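Long-range contacts in bacterioferritin (Mycobacterium smegmatis str. MC2 155, PDB 3BKN), which probably stores iron, oxidising Fe(2+) with dioxygen at a ferroxidase centre and depositing the Fe(3+) mineral inside the cavity of its 24-subunit, heme-binding shell: residues A[5-10]-A[105-110]; A[14-19]-A[71-76]; A[89-94]-A[133-138]. One frame throughout, in Å; residues are numbered along the deposited sequence.

Contact 1: A[5-10]-A[105-110]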
loop_
_atom_site.group_PDB
_atom_site.type_symbol
_atom_site.label_atom_id
_atom_site.label_comp_id
_atom_site.label_asym_id
_atom_site.label_seq_id
_atom_site.Cartn_x
_atom_site.Cartn_y
_atom_site.Cartn_z
ATOM N N PRO A 5 -43.632 24.232 36.479
ATOM C CA PRO A 5 -43.261 23.567 37.736
ATOM C C PRO A 5 -43.724 22.083 37.888
ATOM O O PRO A 5 -43.019 21.306 38.561
ATOM C CB PRO A 5 -43.829 24.499 38.809
ATOM C CG PRO A 5 -44.888 25.337 38.082
ATOM C CD PRO A 5 -44.389 25.487 36.703
ATOM N N ASP A 6 -44.863 21.701 37.281
ATOM C CA ASP A 6 -45.351 20.323 37.348
ATOM C C ASP A 6 -44.515 19.367 36.501
ATOM O O ASP A 6 -44.237 18.244 36.901
ATOM C CB ASP A 6 -46.831 20.283 36.999
ATOM C CG ASP A 6 -47.709 20.796 38.167
ATOM O OD1 ASP A 6 -47.432 20.358 39.321
ATOM O OD2 ASP A 6 -48.642 21.627 37.961
ATOM N N VAL A 7 -44.079 19.836 35.348
ATOM C CA VAL A 7 -43.153 19.106 34.506
ATOM C C VAL A 7 -41.824 18.883 35.212
ATOM O O VAL A 7 -41.259 17.780 35.110
ATOM C CB VAL A 7 -42.943 19.817 33.150
ATOM C CG1 VAL A 7 -41.728 19.258 32.424
ATOM C CG2 VAL A 7 -44.218 19.719 32.294
ATOM N N LEU A 8 -41.313 19.897 35.923
ATOM C CA LEU A 8 -40.011 19.754 36.590
ATOM C C LEU A 8 -40.132 18.821 37.795
ATOM O O LEU A 8 -39.231 18.048 38.049
ATOM C CB LEU A 8 -39.406 21.086 36.983
ATOM C CG LEU A 8 -39.025 22.014 35.828
ATOM C CD1 LEU A 8 -39.116 23.463 36.271
ATOM C CD2 LEU A 8 -37.659 21.704 35.210
ATOM N N LYS A 9 -41.262 18.864 38.512
ATOM C CA LYS A 9 -41.550 17.850 39.515
ATOM C C LYS A 9 -41.467 16.466 38.911
ATOM O O LYS A 9 -40.861 15.572 39.491
ATOM C CB LYS A 9 -42.930 18.011 40.092
ATOM C CG LYS A 9 -42.999 18.927 41.290
ATOM C CD LYS A 9 -44.461 19.018 41.806
ATOM C CE LYS A 9 -44.838 20.447 42.153
ATOM N NZ LYS A 9 -46.095 20.475 42.948
ATOM N N LEU A 10 -42.083 16.283 37.750
ATOM C CA LEU A 10 -42.101 14.976 37.108
ATOM C C LEU A 10 -40.691 14.544 36.653
ATOM O O LEU A 10 -40.237 13.455 36.950
ATOM C CB LEU A 10 -43.100 14.980 35.947
ATOM C CG LEU A 10 -43.028 13.772 35.025
ATOM C CD1 LEU A 10 -43.565 12.476 35.668
ATOM C CD2 LEU A 10 -43.842 14.131 33.810
ATOM N N ILE A 105 -46.264 11.650 30.362
ATOM C CA ILE A 105 -46.164 12.111 28.996
ATOM C C ILE A 105 -47.399 12.921 28.626
ATOM O O ILE A 105 -47.302 14.031 28.071
ATOM C CB ILE A 105 -45.963 10.913 28.062
ATOM C CG1 ILE A 105 -44.517 10.452 28.190
ATOM C CG2 ILE A 105 -46.228 11.302 26.668
ATOM C CD1 ILE A 105 -44.328 9.040 28.118
ATOM N N VAL A 106 -48.576 12.376 28.966
ATOM C CA VAL A 106 -49.828 13.102 28.737
ATOM C C VAL A 106 -49.806 14.437 29.466
ATOM O O VAL A 106 -50.250 15.434 28.918
ATOM C CB VAL A 106 -51.111 12.301 29.073
ATOM C CG1 VAL A 106 -52.361 13.173 28.853
ATOM C CG2 VAL A 106 -51.191 11.064 28.215
ATOM N N LEU A 107 -49.269 14.466 30.677
ATOM C CA LEU A 107 -49.191 15.731 31.423
ATOM C C LEU A 107 -48.298 16.781 30.766
ATOM O O LEU A 107 -48.694 17.952 30.656
ATOM C CB LEU A 107 -48.775 15.496 32.864
ATOM C CG LEU A 107 -48.709 16.704 33.788
ATOM C CD1 LEU A 107 -49.474 16.405 35.053
ATOM C CD2 LEU A 107 -47.232 17.033 34.093
ATOM N N CYS A 108 -47.096 16.384 30.341
ATOM C CA CYS A 108 -46.234 17.288 29.587
ATOM C C CYS A 108 -46.898 17.906 28.365
ATOM O O CYS A 108 -46.735 19.074 28.101
ATOM C CB CYS A 108 -44.998 16.554 29.123
ATOM S SG CYS A 108 -43.870 16.167 30.429
ATOM N N ARG A 109 -47.634 17.115 27.608
ATOM C CA ARG A 109 -48.236 17.600 26.386
ATOM C C ARG A 109 -49.397 18.520 26.671
ATOM O O ARG A 109 -49.610 19.443 25.892
ATOM C CB ARG A 109 -48.626 16.449 25.457
ATOM C CG ARG A 109 -47.432 15.905 24.718
ATOM C CD ARG A 109 -47.752 14.683 23.904
ATOM N NE ARG A 109 -46.580 14.100 23.233
ATOM C CZ ARG A 109 -45.997 14.650 22.162
ATOM N NH1 ARG A 109 -46.442 15.810 21.682
ATOM N NH2 ARG A 109 -44.958 14.058 21.583
ATOM N N GLU A 110 -50.122 18.291 27.780
ATOM C CA GLU A 110 -51.214 19.161 28.208
ATOM C C GLU A 110 -50.600 20.501 28.619
ATOM O O GLU A 110 -51.088 21.550 28.263
ATOM C CB GLU A 110 -52.050 18.460 29.311
ATOM C CG GLU A 110 -53.190 19.257 30.014
ATOM C CD GLU A 110 -53.591 18.640 31.403
ATOM O OE1 GLU A 110 -52.712 18.103 32.138
ATOM O OE2 GLU A 110 -54.798 18.691 31.776
#

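Contact 2: A[14-19]-A[71-76]. With ZN (zinc ion), chain M.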
loop_
_atom_site.group_PDB
_atom_site.type_symbol
_atom_site.label_atom_id
_atom_site.label_comp_id
_atom_site.label_asym_id
_atom_site.label_seq_id
_atom_site.Cartn_x
_atom_site.Cartn_y
_atom_site.Cartn_z
ATOM N N GLN A 14 -38.642 11.242 37.954
ATOM C CA GLN A 14 -38.022 10.295 37.048
ATOM C C GLN A 14 -36.515 10.194 37.270
ATOM O O GLN A 14 -35.939 9.087 37.241
ATOM C CB GLN A 14 -38.265 10.674 35.615
ATOM C CG GLN A 14 -37.830 9.592 34.641
ATOM C CD GLN A 14 -38.483 8.237 34.935
ATOM O OE1 GLN A 14 -39.506 8.165 35.641
ATOM N NE2 GLN A 14 -37.886 7.158 34.411
ATOM N N LEU A 15 -35.868 11.347 37.480
ATOM C CA LEU A 15 -34.440 11.374 37.810
ATOM C C LEU A 15 -34.146 10.487 39.009
ATOM O O LEU A 15 -33.148 9.755 38.988
ATOM C CB LEU A 15 -33.937 12.803 38.110
ATOM C CG LEU A 15 -32.443 12.936 38.331
ATOM C CD1 LEU A 15 -31.636 12.409 37.145
ATOM C CD2 LEU A 15 -32.171 14.338 38.477
ATOM N N THR A 16 -34.990 10.562 40.050
ATOM C CA THR A 16 -34.738 9.763 41.226
ATOM C C THR A 16 -34.801 8.306 40.852
ATOM O O THR A 16 -33.934 7.528 41.275
ATOM C CB THR A 16 -35.695 10.083 42.365
ATOM O OG1 THR A 16 -35.395 11.396 42.831
ATOM C CG2 THR A 16 -35.524 9.088 43.548
ATOM N N SER A 17 -35.790 7.937 40.038
ATOM C CA SER A 17 -35.892 6.538 39.539
ATOM C C SER A 17 -34.645 6.072 38.770
ATOM O O SER A 17 -34.156 4.963 39.030
ATOM C CB SER A 17 -37.120 6.299 38.659
ATOM O OG SER A 17 -38.174 5.747 39.407
ATOM N N GLU A 18 -34.126 6.900 37.852
ATOM C CA GLU A 18 -32.888 6.531 37.185
ATOM C C GLU A 18 -31.703 6.408 38.157
ATOM O O GLU A 18 -30.859 5.498 38.014
ATOM C CB GLU A 18 -32.473 7.470 36.054
ATOM C CG GLU A 18 -33.532 7.912 35.181
ATOM C CD GLU A 18 -34.048 6.857 34.246
ATOM O OE1 GLU A 18 -33.399 5.817 34.043
ATOM O OE2 GLU A 18 -35.120 7.104 33.672
ATOM N N LEU A 19 -31.584 7.312 39.114
ATOM C CA LEU A 19 -30.414 7.231 39.936
ATOM C C LEU A 19 -30.498 5.970 40.745
ATOM O O LEU A 19 -29.457 5.397 41.079
ATOM C CB LEU A 19 -30.253 8.405 40.860
ATOM C CG LEU A 19 -30.082 9.689 40.117
ATOM C CD1 LEU A 19 -30.323 10.798 41.097
ATOM C CD2 LEU A 19 -28.735 9.772 39.505
ATOM N N TYR A 71 -29.970 15.296 43.025
ATOM C CA TYR A 71 -28.995 14.216 43.076
ATOM C C TYR A 71 -28.861 13.634 44.466
ATOM O O TYR A 71 -27.985 12.795 44.689
ATOM C CB TYR A 71 -27.629 14.678 42.548
ATOM C CG TYR A 71 -27.500 14.496 41.055
ATOM C CD1 TYR A 71 -28.287 15.209 40.171
ATOM C CD2 TYR A 71 -26.615 13.589 40.533
ATOM C CE1 TYR A 71 -28.190 15.031 38.815
ATOM C CE2 TYR A 71 -26.504 13.401 39.171
ATOM C CZ TYR A 71 -27.298 14.116 38.320
ATOM O OH TYR A 71 -27.174 13.901 36.974
ATOM N N GLN A 72 -29.720 14.054 45.398
ATOM C CA GLN A 72 -29.542 13.625 46.772
ATOM C C GLN A 72 -30.360 12.386 47.092
ATOM O O GLN A 72 -29.921 11.537 47.886
ATOM C CB GLN A 72 -29.835 14.725 47.799
ATOM C CG GLN A 72 -29.542 14.305 49.272
ATOM C CD GLN A 72 -28.029 14.179 49.613
ATOM O OE1 GLN A 72 -27.281 15.162 49.584
ATOM N NE2 GLN A 72 -27.596 12.972 49.960
ATOM N N ARG A 73 -31.542 12.282 46.480
ATOM C CA ARG A 73 -32.577 11.353 46.914
ATOM C C ARG A 73 -32.426 10.077 46.139
ATOM O O ARG A 73 -32.187 10.129 44.950
ATOM C CB ARG A 73 -33.915 12.029 46.662
ATOM C CG ARG A 73 -35.148 11.260 46.954
ATOM C CD ARG A 73 -36.367 12.108 46.621
ATOM N NE ARG A 73 -37.557 11.453 47.147
ATOM C CZ ARG A 73 -38.760 12.007 47.153
ATOM N NH1 ARG A 73 -38.921 13.235 46.654
ATOM N NH2 ARG A 73 -39.790 11.341 47.667
ATOM N N LEU A 74 -32.509 8.934 46.829
ATOM C CA LEU A 74 -32.641 7.581 46.199
ATOM C C LEU A 74 -33.895 6.873 46.702
ATOM O O LEU A 74 -34.302 7.092 47.837
ATOM C CB LEU A 74 -31.463 6.677 46.552
ATOM C CG LEU A 74 -30.105 6.798 45.855
ATOM C CD1 LEU A 74 -29.131 5.856 46.542
ATOM C CD2 LEU A 74 -30.177 6.512 44.334
ATOM N N PHE A 75 -34.506 6.021 45.881
ATOM C CA PHE A 75 -35.593 5.177 46.378
ATOM C C PHE A 75 -34.970 3.968 47.039
ATOM O O PHE A 75 -33.755 3.880 47.127
ATOM C CB PHE A 75 -36.538 4.758 45.264
ATOM C CG PHE A 75 -37.303 5.895 44.634
ATOM C CD1 PHE A 75 -37.888 6.906 45.427
ATOM C CD2 PHE A 75 -37.486 5.930 43.231
ATOM C CE1 PHE A 75 -38.640 7.960 44.851
ATOM C CE2 PHE A 75 -38.227 6.969 42.620
ATOM C CZ PHE A 75 -38.817 7.995 43.440
ATOM N N SER A 76 -35.782 3.045 47.533
ATOM C CA SER A 76 -35.251 1.830 48.171
ATOM C C SER A 76 -34.686 0.842 47.190
ATOM O O SER A 76 -35.391 0.388 46.309
ATOM C CB SER A 76 -36.346 1.102 48.894
ATOM O OG SER A 76 -36.552 1.752 50.112
HETATM ZN ZN ZN M . -34.077 4.623 32.649
#

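Contact 3: A[89-94]-A[133-138]. With ZN (zinc ion), chain N.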
loop_
_atom_site.group_PDB
_atom_site.type_symbol
_atom_site.label_atom_id
_atom_site.label_comp_id
_atom_site.label_asym_id
_atom_site.label_seq_id
_atom_site.Cartn_x
_atom_site.Cartn_y
_atom_site.Cartn_z
ATOM N N ALA A 89 -36.529 -7.903 40.997
ATOM C CA ALA A 89 -36.216 -6.621 41.608
ATOM C C ALA A 89 -36.102 -5.489 40.560
ATOM O O ALA A 89 -36.664 -4.401 40.752
ATOM C CB ALA A 89 -34.955 -6.753 42.402
ATOM N N ASP A 90 -35.399 -5.764 39.452
ATOM C CA ASP A 90 -35.232 -4.782 38.369
ATOM C C ASP A 90 -36.536 -4.595 37.578
ATOM O O ASP A 90 -36.891 -3.499 37.154
ATOM C CB ASP A 90 -34.045 -5.158 37.472
ATOM C CG ASP A 90 -32.689 -5.103 38.231
ATOM O OD1 ASP A 90 -32.535 -4.196 39.113
ATOM O OD2 ASP A 90 -31.787 -5.964 37.968
ATOM N N LEU A 91 -37.286 -5.669 37.406
ATOM C CA LEU A 91 -38.595 -5.539 36.782
ATOM C C LEU A 91 -39.507 -4.665 37.656
ATOM O O LEU A 91 -40.277 -3.874 37.139
ATOM C CB LEU A 91 -39.177 -6.920 36.480
ATOM C CG LEU A 91 -40.526 -7.121 35.818
ATOM C CD1 LEU A 91 -40.421 -6.744 34.338
ATOM C CD2 LEU A 91 -40.901 -8.555 35.952
ATOM N N ALA A 92 -39.389 -4.769 38.975
ATOM C CA ALA A 92 -40.242 -3.967 39.816
ATOM C C ALA A 92 -40.015 -2.455 39.614
ATOM O O ALA A 92 -40.982 -1.705 39.538
ATOM C CB ALA A 92 -40.165 -4.418 41.311
ATOM N N ILE A 93 -38.765 -1.996 39.493
ATOM C CA ILE A 93 -38.586 -0.585 39.201
ATOM C C ILE A 93 -38.901 -0.131 37.771
ATOM O O ILE A 93 -39.273 1.035 37.562
ATOM C CB ILE A 93 -37.265 0.053 39.654
ATOM C CG1 ILE A 93 -36.078 -0.772 39.288
ATOM C CG2 ILE A 93 -37.284 0.398 41.182
ATOM C CD1 ILE A 93 -34.839 -0.117 39.871
ATOM N N GLU A 94 -38.748 -1.018 36.789
ATOM C CA GLU A 94 -39.126 -0.646 35.447
ATOM C C GLU A 94 -40.621 -0.423 35.388
ATOM O O GLU A 94 -41.060 0.535 34.751
ATOM C CB GLU A 94 -38.644 -1.652 34.421
ATOM C CG GLU A 94 -37.137 -1.769 34.352
ATOM C CD GLU A 94 -36.457 -0.538 33.774
ATOM O OE1 GLU A 94 -37.127 0.470 33.427
ATOM O OE2 GLU A 94 -35.218 -0.563 33.668
ATOM N N TYR A 133 -37.054 -7.640 28.064
ATOM C CA TYR A 133 -35.921 -8.512 28.314
ATOM C C TYR A 133 -36.115 -9.289 29.629
ATOM O O TYR A 133 -35.997 -10.511 29.670
ATOM C CB TYR A 133 -34.619 -7.719 28.291
ATOM C CG TYR A 133 -33.493 -8.462 28.963
ATOM C CD1 TYR A 133 -32.921 -9.604 28.371
ATOM C CD2 TYR A 133 -33.023 -8.058 30.231
ATOM C CE1 TYR A 133 -31.864 -10.291 29.013
ATOM C CE2 TYR A 133 -31.979 -8.731 30.867
ATOM C CZ TYR A 133 -31.411 -9.845 30.263
ATOM O OH TYR A 133 -30.435 -10.527 30.938
ATOM N N LEU A 134 -36.477 -8.564 30.681
ATOM C CA LEU A 134 -36.612 -9.095 32.037
ATOM C C LEU A 134 -37.693 -10.130 32.126
ATOM O O LEU A 134 -37.484 -11.196 32.716
ATOM C CB LEU A 134 -36.933 -7.986 33.018
ATOM C CG LEU A 134 -35.821 -6.956 33.266
ATOM C CD1 LEU A 134 -36.375 -5.749 33.986
ATOM C CD2 LEU A 134 -34.688 -7.589 34.046
ATOM N N GLU A 135 -38.842 -9.844 31.511
ATOM C CA GLU A 135 -39.959 -10.762 31.535
ATOM C C GLU A 135 -39.644 -12.024 30.768
ATOM O O GLU A 135 -40.098 -13.098 31.149
ATOM C CB GLU A 135 -41.168 -10.100 30.928
ATOM C CG GLU A 135 -42.038 -9.426 31.926
ATOM C CD GLU A 135 -43.108 -8.574 31.265
ATOM O OE1 GLU A 135 -42.963 -8.218 30.074
ATOM O OE2 GLU A 135 -44.087 -8.222 31.953
ATOM N N THR A 136 -38.877 -11.883 29.675
ATOM C CA THR A 136 -38.467 -13.017 28.855
ATOM C C THR A 136 -37.512 -13.887 29.669
ATOM O O THR A 136 -37.646 -15.108 29.666
ATOM C CB THR A 136 -37.791 -12.552 27.504
ATOM O OG1 THR A 136 -38.678 -11.703 26.766
ATOM C CG2 THR A 136 -37.419 -13.747 26.617
ATOM N N GLN A 137 -36.553 -13.278 30.373
ATOM C CA GLN A 137 -35.650 -14.090 31.209
ATOM C C GLN A 137 -36.392 -14.919 32.273
ATOM O O GLN A 137 -36.098 -16.127 32.442
ATOM C CB GLN A 137 -34.515 -13.260 31.817
ATOM C CG GLN A 137 -33.750 -12.478 30.795
ATOM C CD GLN A 137 -33.520 -13.290 29.504
ATOM O OE1 GLN A 137 -33.016 -14.416 29.514
ATOM N NE2 GLN A 137 -33.908 -12.714 28.398
ATOM N N LEU A 138 -37.376 -14.310 32.943
ATOM C CA LEU A 138 -38.155 -15.009 33.959
ATOM C C LEU A 138 -38.895 -16.166 33.389
ATOM O O LEU A 138 -38.972 -17.224 34.014
ATOM C CB LEU A 138 -39.131 -14.076 34.667
ATOM C CG LEU A 138 -38.458 -13.139 35.675
ATOM C CD1 LEU A 138 -39.444 -12.042 36.011
ATOM C CD2 LEU A 138 -37.928 -13.889 36.937
HETATM ZN ZN ZN N . -34.438 0.796 32.404
#

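Contact 1: A[5-10]-A[105-110]
Leu107 and Cys108 lie side by side on the last turns of helix 83-110, and both pack on Val7 and Leu10 at the start of helix 5-34. Leu107 buries the most surface of any residue here, and one methyl does all its work. CD2 lies 4.3 Å from the carbonyl oxygen Asp6 O and 4.4 Å from Asp6 CB, then reaches back to Val7 CG2 and, at 4.5 Å, to Leu10 CD2. It thus spans a full turn of the facing helix, meeting backbone as well as side chains.

Segments 5-10 and 105-110 run antiparallel, their axes approaching to 9.9 Å at 156°, as expected for neighbouring members of the ferritin four-helix bundle; this is the end of the pair where the chain enters one helix and leaves the other. Val7 and Cys108 mark the nearest backbone approach, their CA atoms being 6.1 Å apart.

At Cys108 the sulfur is the contact atom. SG is turned beside its own backbone N (chi1 -71°) and meets two branches: Val7 CG2 at 4.0 Å and Leu10 CD2 at 3.9 Å. Both are plain van der Waals contacts of a thiol with methyl groups. Leu10 extends toward the opposing helix because its CG stands opposite the backbone N (chi1 169°), which brings CD2 near both the Cys108 sulfur and the Leu107 methyl. Cys108 also packs on Ala117 of helix 114-144, while Val7 leans on Lys111 and Asp113 of the loop that follows helix 83-110. Arg109, pointing away from helix 5-34, makes salt bridges to Glu121 of its own chain and to Glu121 of another subunit.

Contact 2: A[14-19]-A[71-76]
Thr16 places its methyl squarely on the ring of Phe75. CG2 sits over the middle of one face, 3.4 Å from the centroid and 8° off the normal, a CH-pi contact. It gets there because CG2 is trans to the backbone N across chi1, which leaves OG1 to the side, near Arg73 and weakly bonded to Asn12 O. Ser17 meets the same ring differently: its OG, weakly bonded to Arg100, lies in the ring plane at the edge, 3.4 Å from Phe75 CE2. The methyl over the face and the hydroxyl at the edge seat the ring against helix 5-34, with Phe75 N bonded to Thr20 OG1.

Leu19 packs through CB on Leu74 CD2 (4.0 Å), and the Tyr71 ring is met obliquely by Leu15 CD2 (4.1 Å) and Leu19 CD2. Tyr71 and Leu19 also touch the heme, and Tyr71 OH bonds to Thr59.

The outer side is looser. The exposed, extended chain of Arg73 merely passes Thr16, with CD 4.0 Å from OG1. Gln72 turns away and bonds to Leu77 and Phe75 of a neighbouring subunit, so the loop also joins the two subunits.

On the helix's inner side Glu18 binds a zinc ion through OE1 at 2.0 Å, with Glu51, His54 and Glu127 completing the site. Its OE2 accepts Gln14 NE2 at 2.9 Å, from 42° above the carboxylate plane. The helix segment thus has two different faces: mainly apolar contacts, with the Phe75 N to Thr20 bond, hold the loop on one, while a second-shell amide probably steadies a metal ligand on the other.

Contact 3: A[89-94]-A[133-138]
Glu94 OE2 is gripped twice: it binds a zinc ion at 2.0 Å and is hydrogen-bonded to Tyr25 OH of helix 5-34. The apolar part of the same side chain faces helix 114-144, where Glu94 CG meets Leu134 CD1 at 4.1 Å. A bend at chi2 (-69°) lets the chain touch the leucine with its CG and still send the carboxylate to the metal.

Leu134 and Leu91 form the centre of the interface and lie alongside each other, running opposite ways. The Leu134 methyl CD1 is laid against the backbone of the other helix, 3.5 Å from Leu91 N, while Leu91 CD1 reaches back to Leu134 CB at 3.9 Å. Leu91 forks: CD1 also packs across Glu135 CG at 4.0 Å, and CD2 contacts Leu138 CD1 at 3.8 Å.

The carboxylates of Asp90 and Glu135 are anchored away from the leucines. Asp90 bonds to His28 and Gln24 on helix 5-34, and Glu135 to Tyr95 and to Met1 N of a neighbouring subunit.

The axes of segments 89-94 and 133-138 run antiparallel at 146° and come within 9.9 Å. Glu51, Glu127 and His130 complete the zinc site; Glu51 and Glu127 also bind the second zinc. Two metals sharing two glutamates are characteristic of dinuclear sites in four-helix bundles, consistent with the ferroxidase centre of bacterioferritins, here occupied by zinc.

Three of the four long helices of the bundle take part in these contacts, and the loop after helix 38-64 supplies the remaining segment. Contacts 1 and 2 share helix 5-34, with centres 18 Å apart; contacts 1 and 3 share helix 83-110, their centres 26 Å apart. Along the chain, contact 2 falls wholly between the two segments of contact 1, whereas contact 3 alternates with contact 1 and follows contact 2. Contacts 2 and 3 lie on opposite sides of the chain's centre, 19 Å between centres, and each supplies a ligand to a different zinc of the dinuclear site. Contact 1 joins helix ends about 20 Å from the chain's centre; all three border other subunits.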